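Local coordinates for ALDH21) (Physcomitrella patens subsp. patens, PDB 5MZ5), which oxidises succinic semialdehyde with NADP(+) as cofactor, as an aldehyde dehydrogenase built around a Rossmann-type dinucleotide-binding domain, at residues A[76-81]-A[246-251]; A[117-122]-A[128-133]. One frame throughout, in Å; residues are numbered along the deposited sequence.

In the fold
Interaction 1 packs helix 75-94 on the loop after strand 239-241, at the periphery of the aldehyde dehydrogenase fold; interaction 2, deeper inside, packs helix 115-126 on helix 130-151. Their centres are 30 Å apart and their nearest atoms about 21 Å, so neither touches the other. In sequence, 117-122 and 128-133 both fall between 76-81 and 246-251. Both lie near the ligand sites of this apo structure. Segment 246-251 begins with R246, which binds NADP(+) but does not touch 76-81, and the I78 side chain is about 8 Å from that of K212, another cofactor-binding residue. In interaction 2 the L122 side chain lies about 9 Å from those of R139, which binds succinate, and W188, which binds NADP(+).

Interaction 1 (A[76-81]-A[246-251]); sequences KDIDDA and REDADM
I78, on helix 75-94, packs against D248 and M251 in the loop that follows strand 239-241 of the Rossmann-type sheet, joining an N-terminal helix to the edge of the cofactor-binding domain. The ethyl arm reaches D248, CD1 of I78 lying 3.5 Å from CB of D248, the aliphatic base of the aspartate; the methyl branch and CB lie on M251, with CG2 of I78 3.7 Å from SD of M251. With CG2 anti to the backbone N and CG1 anti to the carbonyl carbon (chi1 -54°), the ethyl arm and the methyl branch are spread over the two partners. M251 in turn runs extended to its sulfur and bends at chi3 (72°), which lays its terminal methyl over CG2 of I78 and next to the carboxylate of D79, with M251 CE 3.6 Å from D79 OD1. That oxygen is engaged in a salt bridge to R257, so the methyl lies beside a carboxylate oxygen that is already paired.

Trimming I78 to an alanine would probably open a gap between helix and loop, taking away the branch that packs on the M251 sulfur and the methyl that covers D248 CB.

Further out, L242 and V244 also pack on I78, and H75 is touched by both D248 and M251. The loop is shaped by a type I beta turn from D248 to M251, which brings these two side chains round to the same helix. D250, within the turn, forms a salt bridge with R276. On the helix, D77 is tied to R53 by a salt bridge and accepts a bond from T74 N. One turn apart, K76 NZ grips D80 OD2 at 3.0 Å through the syn lone pair of that oxygen.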
# COMPACT_ATOMS: atom_id res chain seq x y z
N LYS A 76 -1.66 6.27 -44.97
CA LYS A 76 -1.91 4.83 -45.01
C LYS A 76 -1.03 4.10 -43.99
O LYS A 76 -1.53 3.19 -43.33
CB LYS A 76 -1.71 4.27 -46.43
CG LYS A 76 -2.37 2.90 -46.62
CD LYS A 76 -1.53 1.98 -47.49
CE LYS A 76 -2.23 0.69 -47.84
NZ LYS A 76 -2.34 -0.22 -46.67
N ASP A 77 0.26 4.53 -43.83
CA ASP A 77 1.18 3.96 -42.84
C ASP A 77 0.63 4.14 -41.43
O ASP A 77 0.62 3.17 -40.66
CB ASP A 77 2.58 4.61 -42.94
CG ASP A 77 3.34 4.32 -44.22
OD1 ASP A 77 3.14 3.22 -44.80
OD2 ASP A 77 4.14 5.19 -44.63
N ILE A 78 0.12 5.35 -41.10
CA ILE A 78 -0.44 5.64 -39.77
C ILE A 78 -1.68 4.77 -39.52
O ILE A 78 -1.79 4.17 -38.45
CB ILE A 78 -0.69 7.16 -39.55
CG1 ILE A 78 0.60 7.97 -39.81
CG2 ILE A 78 -1.19 7.43 -38.12
CD1 ILE A 78 0.34 9.33 -40.37
N ASP A 79 -2.58 4.65 -40.52
CA ASP A 79 -3.76 3.78 -40.43
C ASP A 79 -3.38 2.33 -40.16
O ASP A 79 -3.98 1.70 -39.29
CB ASP A 79 -4.60 3.85 -41.70
CG ASP A 79 -5.72 4.85 -41.61
OD1 ASP A 79 -6.31 4.98 -40.51
OD2 ASP A 79 -6.03 5.50 -42.64
N ASP A 80 -2.38 1.82 -40.88
CA ASP A 80 -1.86 0.46 -40.75
C ASP A 80 -1.23 0.25 -39.38
O ASP A 80 -1.42 -0.81 -38.79
CB ASP A 80 -0.85 0.13 -41.88
CG ASP A 80 -1.44 0.06 -43.29
OD1 ASP A 80 -2.67 -0.07 -43.42
OD2 ASP A 80 -0.66 0.14 -44.26
N ALA A 81 -0.51 1.28 -38.87
CA ALA A 81 0.14 1.27 -37.55
C ALA A 81 -0.89 1.14 -36.45
O ALA A 81 -0.72 0.31 -35.53
CB ALA A 81 0.98 2.53 -37.36
N ARG A 246 2.78 17.38 -40.98
CA ARG A 246 1.72 18.21 -40.43
C ARG A 246 0.33 17.78 -40.91
O ARG A 246 -0.60 17.76 -40.11
CB ARG A 246 1.98 19.68 -40.79
CG ARG A 246 1.29 20.62 -39.85
CD ARG A 246 1.44 22.04 -40.28
NE ARG A 246 0.47 22.90 -39.63
CZ ARG A 246 0.39 24.20 -39.85
NH1 ARG A 246 1.22 24.79 -40.70
NH2 ARG A 246 -0.52 24.93 -39.22
N GLU A 247 0.21 17.37 -42.18
CA GLU A 247 -1.05 16.96 -42.81
C GLU A 247 -1.72 15.74 -42.15
O GLU A 247 -2.94 15.58 -42.30
CB GLU A 247 -0.94 16.76 -44.36
CG GLU A 247 0.42 16.47 -45.00
CD GLU A 247 1.32 17.66 -45.27
OE1 GLU A 247 1.10 18.34 -46.30
OE2 GLU A 247 2.27 17.88 -44.49
N ASP A 248 -0.94 14.90 -41.44
CA ASP A 248 -1.41 13.68 -40.80
C ASP A 248 -1.22 13.64 -39.28
O ASP A 248 -1.67 12.68 -38.66
CB ASP A 248 -0.74 12.46 -41.44
CG ASP A 248 -0.89 12.37 -42.94
OD1 ASP A 248 -2.05 12.40 -43.42
OD2 ASP A 248 0.15 12.23 -43.64
N ALA A 249 -0.57 14.65 -38.69
CA ALA A 249 -0.31 14.71 -37.25
C ALA A 249 -1.56 14.59 -36.37
O ALA A 249 -1.49 13.98 -35.30
CB ALA A 249 0.47 15.98 -36.91
N ASP A 250 -2.70 15.12 -36.84
CA ASP A 250 -4.00 15.11 -36.14
C ASP A 250 -4.53 13.71 -35.80
O ASP A 250 -5.27 13.57 -34.83
CB ASP A 250 -5.06 15.92 -36.92
CG ASP A 250 -6.25 16.31 -36.05
OD1 ASP A 250 -6.02 16.86 -34.95
OD2 ASP A 250 -7.40 16.04 -36.47
N MET A 251 -4.13 12.67 -36.57
CA MET A 251 -4.51 11.27 -36.33
C MET A 251 -4.14 10.81 -34.90
O MET A 251 -4.92 10.11 -34.25
CB MET A 251 -3.87 10.35 -37.37
CG MET A 251 -4.35 10.63 -38.80
SD MET A 251 -3.67 9.45 -40.00
CE MET A 251 -4.61 7.98 -39.55

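Interaction 2 (A[117-122]-A[128-133]); sequences EIAQTL and KPIKDA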
# COMPACT_ATOMS: atom_id res chain seq x y z
N GLU A 117 27.48 5.80 -28.86
CA GLU A 117 26.83 6.02 -30.15
C GLU A 117 25.49 6.77 -29.97
O GLU A 117 25.22 7.71 -30.71
CB GLU A 117 26.60 4.67 -30.84
CG GLU A 117 25.84 4.74 -32.16
CD GLU A 117 25.05 3.50 -32.50
OE1 GLU A 117 24.14 3.61 -33.35
OE2 GLU A 117 25.32 2.43 -31.91
N ILE A 118 24.67 6.36 -28.98
CA ILE A 118 23.39 7.00 -28.66
C ILE A 118 23.62 8.43 -28.17
O ILE A 118 22.96 9.35 -28.65
CB ILE A 118 22.52 6.13 -27.71
CG1 ILE A 118 22.11 4.81 -28.40
CG2 ILE A 118 21.27 6.89 -27.26
CD1 ILE A 118 21.68 3.71 -27.44
N ALA A 119 24.61 8.63 -27.26
CA ALA A 119 24.99 9.95 -26.74
C ALA A 119 25.43 10.90 -27.88
O ALA A 119 24.98 12.05 -27.91
CB ALA A 119 26.08 9.82 -25.69
N GLN A 120 26.26 10.40 -28.81
CA GLN A 120 26.75 11.18 -29.96
C GLN A 120 25.60 11.61 -30.88
O GLN A 120 25.56 12.76 -31.30
CB GLN A 120 27.84 10.41 -30.75
CG GLN A 120 29.19 10.32 -30.02
CD GLN A 120 29.91 11.64 -29.86
OE1 GLN A 120 29.83 12.53 -30.72
NE2 GLN A 120 30.65 11.79 -28.77
N THR A 121 24.64 10.69 -31.15
CA THR A 121 23.44 10.93 -31.96
C THR A 121 22.56 11.97 -31.29
O THR A 121 22.02 12.83 -31.98
CB THR A 121 22.69 9.60 -32.19
OG1 THR A 121 23.56 8.68 -32.84
CG2 THR A 121 21.43 9.78 -33.02
N LEU A 122 22.41 11.89 -29.95
CA LEU A 122 21.65 12.81 -29.13
C LEU A 122 22.19 14.22 -29.23
O LEU A 122 21.43 15.14 -29.49
CB LEU A 122 21.67 12.38 -27.67
CG LEU A 122 20.45 11.74 -27.09
CD1 LEU A 122 20.69 11.39 -25.64
CD2 LEU A 122 19.22 12.68 -27.19
N LYS A 128 22.51 19.41 -27.56
CA LYS A 128 22.89 19.42 -26.14
C LYS A 128 24.34 18.97 -25.97
O LYS A 128 24.79 18.08 -26.69
CB LYS A 128 21.90 18.64 -25.24
CG LYS A 128 22.01 17.10 -25.28
CD LYS A 128 21.00 16.42 -24.36
CE LYS A 128 19.56 16.73 -24.73
NZ LYS A 128 18.69 16.78 -23.52
N PRO A 129 25.11 19.59 -25.05
CA PRO A 129 26.51 19.17 -24.86
C PRO A 129 26.65 17.66 -24.59
O PRO A 129 25.76 17.08 -23.96
CB PRO A 129 26.96 20.02 -23.67
CG PRO A 129 26.10 21.23 -23.76
CD PRO A 129 24.76 20.70 -24.13
N ILE A 130 27.73 17.03 -25.09
CA ILE A 130 27.99 15.58 -24.97
C ILE A 130 27.91 15.08 -23.51
O ILE A 130 27.41 13.97 -23.29
CB ILE A 130 29.30 15.14 -25.70
CG1 ILE A 130 29.40 13.59 -25.81
CG2 ILE A 130 30.57 15.76 -25.08
CD1 ILE A 130 28.30 12.87 -26.65
N LYS A 131 28.36 15.88 -22.53
CA LYS A 131 28.28 15.50 -21.11
C LYS A 131 26.80 15.36 -20.71
O LYS A 131 26.47 14.39 -20.03
CB LYS A 131 29.01 16.55 -20.23
CG LYS A 131 30.24 16.05 -19.45
CD LYS A 131 31.36 15.45 -20.30
CE LYS A 131 32.73 15.66 -19.68
NZ LYS A 131 33.69 14.57 -20.00
N ASP A 132 25.93 16.30 -21.15
CA ASP A 132 24.48 16.25 -20.88
C ASP A 132 23.81 15.09 -21.62
O ASP A 132 22.93 14.45 -21.05
CB ASP A 132 23.79 17.58 -21.23
CG ASP A 132 24.25 18.78 -20.42
OD1 ASP A 132 24.78 18.57 -19.30
OD2 ASP A 132 24.04 19.92 -20.88
N ALA A 133 24.23 14.84 -22.89
CA ALA A 133 23.73 13.74 -23.72
C ALA A 133 24.00 12.39 -23.05
O ALA A 133 23.11 11.56 -23.03
CB ALA A 133 24.35 13.80 -25.10
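I130, the first residue of helix 130-151, lays the end of its ethyl arm over A119 and against the Q120 amide. CG1 stands anti to the backbone N (chi1 -168°), and this sends CD1 across to helix 115-126, where it touches A119 at both CB (3.9 Å) and the carbonyl oxygen (3.6 Å). The glutamine starts out away from its partner, but a bend at chi2 (-67°) swings the amide back, and Q120 NE2 comes to 3.3 Å from CD1 of I130. This is packing of a methyl against an amide whose NE2 donates to E116 OE1, one turn earlier.

Two alanines allow the backbones to draw together: the CA atoms of A119 and A133 are 5.0 Å apart. CB of A133 sits 3.4 Å from the carbonyl oxygen of A119 and 4.0 Å from CB of L122, whose CD1 also meets the A133 carbonyl oxygen. The two consecutive helices pack closely across a short connection, with P129 at the N-cap position of the second. That connection is secured by S126 OG, bonded to L122 O and K128 N, and by T123 OG1, bonded to K128 O.

Helix 219-229 lies against L122 and T121 through S220, L219 and I223, while P191 also covers L122; farther along helix 130-151, E136 and V137 touch the same leucine, placing helix 115-126 between helices 130-151 and 219-229.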